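Local coordinates for protein CRISPR pre-crRNA endoribonuclease Cas5d (Mannheimia succiniciproducens, PDB 3KG4) that probably cuts precursor CRISPR RNA into CRISPR RNA, acting as a metal-independent endoribonuclease of the Cas5 family in antiviral defence, at residues 7-12 with 40-45; 53-58 with 118-123. One frame throughout, in Å; residues are numbered along the deposited sequence.

Interaction 1. Residues 7-12 with 40-45; sequences IRLHIW and GILSAI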
loop_
_atom_site.group_PDB
_atom_site.type_symbol
_atom_site.label_atom_id
_atom_site.label_comp_id
_atom_site.label_asym_id
_atom_site.label_seq_id
_atom_site.Cartn_x
_atom_site.Cartn_y
_atom_site.Cartn_z
ATOM N N ILE A 7 -10.775 -0.217 6.093
ATOM C CA ILE A 7 -10.976 -0.206 4.656
ATOM C C ILE A 7 -10.133 -1.275 3.978
ATOM O O ILE A 7 -9.085 -1.669 4.497
ATOM C CB ILE A 7 -10.656 1.183 4.040
ATOM C CG1 ILE A 7 -9.183 1.515 4.110
ATOM C CG2 ILE A 7 -11.461 2.280 4.748
ATOM C CD1 ILE A 7 -8.290 0.782 3.077
ATOM N N ARG A 8 -10.621 -1.720 2.829
ATOM C CA ARG A 8 -9.892 -2.555 1.898
ATOM C C ARG A 8 -9.953 -1.922 0.511
ATOM O O ARG A 8 -11.049 -1.594 -0.018
ATOM C CB ARG A 8 -10.488 -3.960 1.835
ATOM C CG ARG A 8 -10.262 -4.768 3.086
ATOM C CD ARG A 8 -11.061 -6.035 3.043
ATOM N NE ARG A 8 -10.642 -6.958 4.079
ATOM C CZ ARG A 8 -11.233 -8.124 4.318
ATOM N NH1 ARG A 8 -12.296 -8.510 3.603
ATOM N NH2 ARG A 8 -10.755 -8.907 5.271
ATOM N N LEU A 9 -8.774 -1.750 -0.070
ATOM C CA LEU A 9 -8.611 -1.143 -1.387
ATOM C C LEU A 9 -7.833 -2.110 -2.274
ATOM O O LEU A 9 -6.710 -2.534 -1.956
ATOM C CB LEU A 9 -7.899 0.231 -1.288
ATOM C CG LEU A 9 -7.837 1.068 -2.582
ATOM C CD1 LEU A 9 -9.220 1.693 -2.932
ATOM C CD2 LEU A 9 -6.739 2.148 -2.488
ATOM N N HIS A 10 -8.449 -2.473 -3.383
ATOM C CA HIS A 10 -7.826 -3.247 -4.435
ATOM C C HIS A 10 -7.040 -2.293 -5.325
ATOM O O HIS A 10 -7.569 -1.251 -5.769
ATOM C CB HIS A 10 -8.921 -3.972 -5.235
ATOM C CG HIS A 10 -8.401 -4.893 -6.303
ATOM N ND1 HIS A 10 -9.122 -5.200 -7.430
ATOM C CD2 HIS A 10 -7.213 -5.538 -6.430
ATOM C CE1 HIS A 10 -8.427 -6.034 -8.188
ATOM N NE2 HIS A 10 -7.267 -6.268 -7.594
ATOM N N ILE A 11 -5.752 -2.564 -5.511
ATOM C CA ILE A 11 -4.906 -1.741 -6.393
ATOM C C ILE A 11 -4.162 -2.616 -7.376
ATOM O O ILE A 11 -3.808 -3.748 -7.061
ATOM C CB ILE A 11 -3.922 -0.830 -5.579
ATOM C CG1 ILE A 11 -2.912 -1.677 -4.768
ATOM C CG2 ILE A 11 -4.720 0.121 -4.699
ATOM C CD1 ILE A 11 -1.822 -0.850 -4.001
ATOM N N TRP A 12 -3.944 -2.104 -8.587
ATOM C CA TRP A 12 -3.171 -2.821 -9.561
ATOM C C TRP A 12 -2.497 -1.876 -10.558
ATOM O O TRP A 12 -2.814 -0.680 -10.632
ATOM C CB TRP A 12 -4.052 -3.823 -10.291
ATOM C CG TRP A 12 -5.152 -3.171 -11.049
ATOM C CD1 TRP A 12 -5.133 -2.842 -12.370
ATOM C CD2 TRP A 12 -6.442 -2.744 -10.548
ATOM N NE1 TRP A 12 -6.332 -2.234 -12.733
ATOM C CE2 TRP A 12 -7.149 -2.167 -11.639
ATOM C CE3 TRP A 12 -7.059 -2.777 -9.296
ATOM C CZ2 TRP A 12 -8.451 -1.647 -11.515
ATOM C CZ3 TRP A 12 -8.371 -2.263 -9.174
ATOM C CH2 TRP A 12 -9.047 -1.709 -10.286
ATOM N N GLY A 40 0.557 6.228 1.220
ATOM C CA GLY A 40 0.524 7.300 0.207
ATOM C C GLY A 40 -0.681 7.163 -0.708
ATOM O O GLY A 40 -1.332 8.152 -1.063
ATOM N N ILE A 41 -0.968 5.939 -1.106
ATOM C CA ILE A 41 -2.027 5.664 -2.031
ATOM C C ILE A 41 -3.368 5.976 -1.344
ATOM O O ILE A 41 -4.227 6.626 -1.954
ATOM C CB ILE A 41 -1.972 4.225 -2.560
ATOM C CG1 ILE A 41 -0.843 4.045 -3.587
ATOM C CG2 ILE A 41 -3.352 3.778 -3.151
ATOM C CD1 ILE A 41 -0.651 2.600 -4.037
ATOM N N LEU A 42 -3.525 5.545 -0.076
ATOM C CA LEU A 42 -4.751 5.831 0.667
ATOM C C LEU A 42 -4.959 7.354 0.873
ATOM O O LEU A 42 -6.054 7.831 0.684
ATOM C CB LEU A 42 -4.754 5.139 2.015
ATOM C CG LEU A 42 -4.668 3.588 2.020
ATOM C CD1 LEU A 42 -4.773 3.066 3.478
ATOM C CD2 LEU A 42 -5.714 2.948 1.175
ATOM N N SER A 43 -3.898 8.060 1.254
ATOM C CA SER A 43 -3.911 9.490 1.492
ATOM C C SER A 43 -4.239 10.313 0.238
ATOM O O SER A 43 -4.860 11.365 0.366
ATOM C CB SER A 43 -2.564 9.916 2.066
ATOM O OG SER A 43 -2.308 9.206 3.242
ATOM N N ALA A 44 -3.865 9.816 -0.942
ATOM C CA ALA A 44 -4.175 10.430 -2.236
ATOM C C ALA A 44 -5.683 10.423 -2.533
ATOM O O ALA A 44 -6.213 11.360 -3.166
ATOM C CB ALA A 44 -3.442 9.719 -3.353
ATOM N N ILE A 45 -6.357 9.372 -2.070
ATOM C CA ILE A 45 -7.819 9.291 -2.121
ATOM C C ILE A 45 -8.475 10.154 -1.023
ATOM O O ILE A 45 -9.343 10.966 -1.303
ATOM C CB ILE A 45 -8.298 7.818 -2.073
ATOM C CG1 ILE A 45 -7.778 7.052 -3.297
ATOM C CG2 ILE A 45 -9.836 7.765 -2.009
ATOM C CD1 ILE A 45 -7.908 5.513 -3.236
#
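Leu9 meets Ile41, Leu42 and Ile45 where helix 35-45 lies on one face of the antiparallel sheet, the first strand-helix packing of a ferredoxin-like fold. That assignment rests on topology: strands 7-13, 51-60, 114-124 and 164-167 lie in the order 4-1-3-2, with helices after the first and third. Strand 7-12 and helix 40-45 run at 104° to each other, their axes 10.8 Å apart, a gap bridged by apolar side chains with no hydrogen bond across it.

Leu9 can be followed outward. Its CB is directed at the helix, and a chi1 of -172° sets CG opposite the backbone N, carrying the fork onward to the helix. Of the two branches, CD1 lies 4.1 Å from Ile45 CD1, whereas CD2 touches three helix residues, nearest Ile45 CD1 at 3.6 Å. The same CD2 stands 3.8 Å from Ile41 CG2 and 3.9 Å from Leu42 CD2.

Leu42 starts off to one side of the strand, but its CD2 swings back to Ile7 CD1, 3.9 Å away and tip to tip. Phe141 of helix 135-146 touches Ile7, Leu42 and Ile45, so the second helix borders this layer. Toward the other end, Ile11 and Ile41 extend directly at each other, and Ile11 CD1 stops 3.6 Å from Ile41 CD1.

Interaction 2. Residues 53-58 with 118-123; sequences WVIDKI and IEAHAV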
loop_
_atom_site.group_PDB
_atom_site.type_symbol
_atom_site.label_atom_id
_atom_site.label_comp_id
_atom_site.label_asym_id
_atom_site.label_seq_id
_atom_site.Cartn_x
_atom_site.Cartn_y
_atom_site.Cartn_z
ATOM N N TRP A 53 -3.599 7.196 8.260
ATOM C CA TRP A 53 -3.921 5.851 7.816
ATOM C C TRP A 53 -2.886 4.879 8.349
ATOM O O TRP A 53 -1.664 5.097 8.190
ATOM C CB TRP A 53 -3.945 5.770 6.315
ATOM C CG TRP A 53 -5.052 6.470 5.699
ATOM C CD1 TRP A 53 -4.984 7.555 4.892
ATOM C CD2 TRP A 53 -6.436 6.125 5.806
ATOM N NE1 TRP A 53 -6.256 7.906 4.467
ATOM C CE2 TRP A 53 -7.161 7.059 5.044
ATOM C CE3 TRP A 53 -7.133 5.118 6.483
ATOM C CZ2 TRP A 53 -8.554 7.023 4.947
ATOM C CZ3 TRP A 53 -8.512 5.093 6.409
ATOM C CH2 TRP A 53 -9.207 6.018 5.626
ATOM N N VAL A 54 -3.350 3.807 8.971
ATOM C CA VAL A 54 -2.430 2.782 9.484
ATOM C C VAL A 54 -2.614 1.492 8.673
ATOM O O VAL A 54 -3.720 0.957 8.635
ATOM C CB VAL A 54 -2.676 2.567 10.987
ATOM C CG1 VAL A 54 -1.822 1.384 11.544
ATOM C CG2 VAL A 54 -2.403 3.867 11.740
ATOM N N ILE A 55 -1.535 0.981 8.048
ATOM C CA ILE A 55 -1.642 -0.211 7.214
ATOM C C ILE A 55 -1.618 -1.432 8.137
ATOM O O ILE A 55 -0.728 -1.557 9.003
ATOM C CB ILE A 55 -0.518 -0.306 6.172
ATOM C CG1 ILE A 55 -0.417 0.983 5.343
ATOM C CG2 ILE A 55 -0.761 -1.446 5.174
ATOM C CD1 ILE A 55 -1.716 1.406 4.694
ATOM N N ASP A 56 -2.577 -2.325 7.937
ATOM C CA ASP A 56 -2.680 -3.557 8.741
ATOM C C ASP A 56 -2.238 -4.794 7.966
ATOM O O ASP A 56 -1.529 -5.671 8.504
ATOM C CB ASP A 56 -4.106 -3.729 9.246
ATOM C CG ASP A 56 -4.541 -2.592 10.121
ATOM O OD1 ASP A 56 -3.833 -2.307 11.100
ATOM O OD2 ASP A 56 -5.582 -1.956 9.804
ATOM N N LYS A 57 -2.699 -4.929 6.749
ATOM C CA LYS A 57 -2.344 -6.099 5.950
ATOM C C LYS A 57 -2.100 -5.682 4.507
ATOM O O LYS A 57 -2.755 -4.793 3.996
ATOM C CB LYS A 57 -3.461 -7.157 6.007
ATOM C CG LYS A 57 -3.723 -7.761 7.409
ATOM C CD LYS A 57 -4.860 -8.757 7.348
ATOM C CE LYS A 57 -5.069 -9.554 8.673
ATOM N NZ LYS A 57 -6.293 -10.403 8.408
ATOM N N ILE A 58 -1.189 -6.361 3.838
ATOM C CA ILE A 58 -1.022 -6.230 2.405
ATOM C C ILE A 58 -1.179 -7.616 1.805
ATOM O O ILE A 58 -0.365 -8.499 2.074
ATOM C CB ILE A 58 0.414 -5.671 2.044
ATOM C CG1 ILE A 58 0.595 -4.254 2.621
ATOM C CG2 ILE A 58 0.631 -5.743 0.563
ATOM C CD1 ILE A 58 2.086 -3.817 2.767
ATOM N N ILE A 118 -4.895 -3.620 0.025
ATOM C CA ILE A 118 -4.429 -2.888 1.194
ATOM C C ILE A 118 -5.541 -2.842 2.211
ATOM O O ILE A 118 -6.662 -2.366 1.905
ATOM C CB ILE A 118 -4.097 -1.446 0.823
ATOM C CG1 ILE A 118 -3.070 -1.413 -0.310
ATOM C CG2 ILE A 118 -3.674 -0.665 2.069
ATOM C CD1 ILE A 118 -1.839 -2.300 -0.069
ATOM N N GLU A 119 -5.250 -3.356 3.401
ATOM C CA GLU A 119 -6.194 -3.341 4.489
ATOM C C GLU A 119 -5.650 -2.399 5.544
ATOM O O GLU A 119 -4.512 -2.558 5.958
ATOM C CB GLU A 119 -6.359 -4.748 5.052
ATOM C CG GLU A 119 -7.452 -4.870 6.051
ATOM C CD GLU A 119 -7.734 -6.369 6.378
ATOM O OE1 GLU A 119 -8.098 -7.136 5.471
ATOM O OE2 GLU A 119 -7.592 -6.742 7.556
ATOM N N ALA A 120 -6.466 -1.443 5.975
ATOM C CA ALA A 120 -6.032 -0.320 6.788
ATOM C C ALA A 120 -7.152 0.187 7.683
ATOM O O ALA A 120 -8.352 -0.083 7.422
ATOM C CB ALA A 120 -5.535 0.876 5.847
ATOM N N HIS A 121 -6.771 0.947 8.696
ATOM C CA HIS A 121 -7.733 1.696 9.483
ATOM C C HIS A 121 -7.204 3.116 9.733
ATOM O O HIS A 121 -6.019 3.429 9.455
ATOM C CB HIS A 121 -8.026 0.956 10.804
ATOM C CG HIS A 121 -6.865 0.891 11.738
ATOM N ND1 HIS A 121 -5.882 -0.076 11.663
ATOM C CD2 HIS A 121 -6.533 1.679 12.778
ATOM C CE1 HIS A 121 -4.992 0.135 12.618
ATOM N NE2 HIS A 121 -5.359 1.208 13.293
ATOM N N ALA A 122 -8.076 3.979 10.245
ATOM C CA ALA A 122 -7.711 5.362 10.575
ATOM C C ALA A 122 -7.469 5.529 12.080
ATOM O O ALA A 122 -8.122 4.880 12.889
ATOM C CB ALA A 122 -8.834 6.337 10.085
ATOM N N VAL A 123 -6.496 6.370 12.441
ATOM C CA VAL A 123 -6.275 6.784 13.824
ATOM C C VAL A 123 -6.399 8.304 13.830
ATOM O O VAL A 123 -6.087 8.950 12.821
ATOM C CB VAL A 123 -4.889 6.348 14.369
ATOM C CG1 VAL A 123 -3.740 6.994 13.585
ATOM C CG2 VAL A 123 -4.750 6.697 15.863
HETATM O O HOH W 1 -8.878 -8.974 7.704
#
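Glu119 O takes two backbone donors, Asp56 N at 2.8 Å in the carbonyl plane and Lys57 N at 3.1 Å, tilted 26° from it. Two consecutive residues facing one define a classic beta bulge, where the antiparallel register slips by one. Within it, Glu119 N donates to Lys57 O at 2.9 Å.

The Asp56 carboxylate turns toward His121, whose ND1 donates to the syn lone pair of Asp56 OD2 at 2.7 Å. A chi1 of 67° sets His121 CG between backbone N and carbonyl carbon, bringing the ring beside Val54 and Asp56. Carboxylate and imidazole are 4° from coplanar, and Val54 CB makes a CH-pi contact over one ring face. Strands 51-60 and 114-124 are second and third of the ferredoxin-like core. On the face away from His121, toward helix 35-45, the Ile55 and Ile118 side chains slant across each other, CD1 against CG2; Ile55 CD1 also touches Ala120 CB, and Trp53 CZ3 packs on Ala122 CB.

Lys57 NZ and Glu119 OE2 form a long salt bridge (4.0 Å), closed by a water accepting from Lys57 NZ and donating to Glu119 OE2. Glu119 OE1 salt-bridges Arg8 NE and hydrogen-bonds Tyr59 OH.

Overall arrangement
Interactions 1 and 2 share one sheet, in which strands 7-13, 114-124 and 51-60 are consecutive neighbours; their centres lie about 10 Å apart. Interaction 1 packs a helix against the sheet: all six touching residues are buried and every contact is apolar. Interaction 2 joins two strands within the sheet and is partly buried. It combines hydrogen-bonded backbones with side chains on two faces, mainly hydrocarbon beneath the helix and a mix of charged groups, imidazole and Val54 on the other. Leu42 joins the two contacts, with Leu42 CD1 3.3 Å from Ala120 CB. Backbone pairing of Ile7 with Ala120 and Leu9 with Ile118 links them as well.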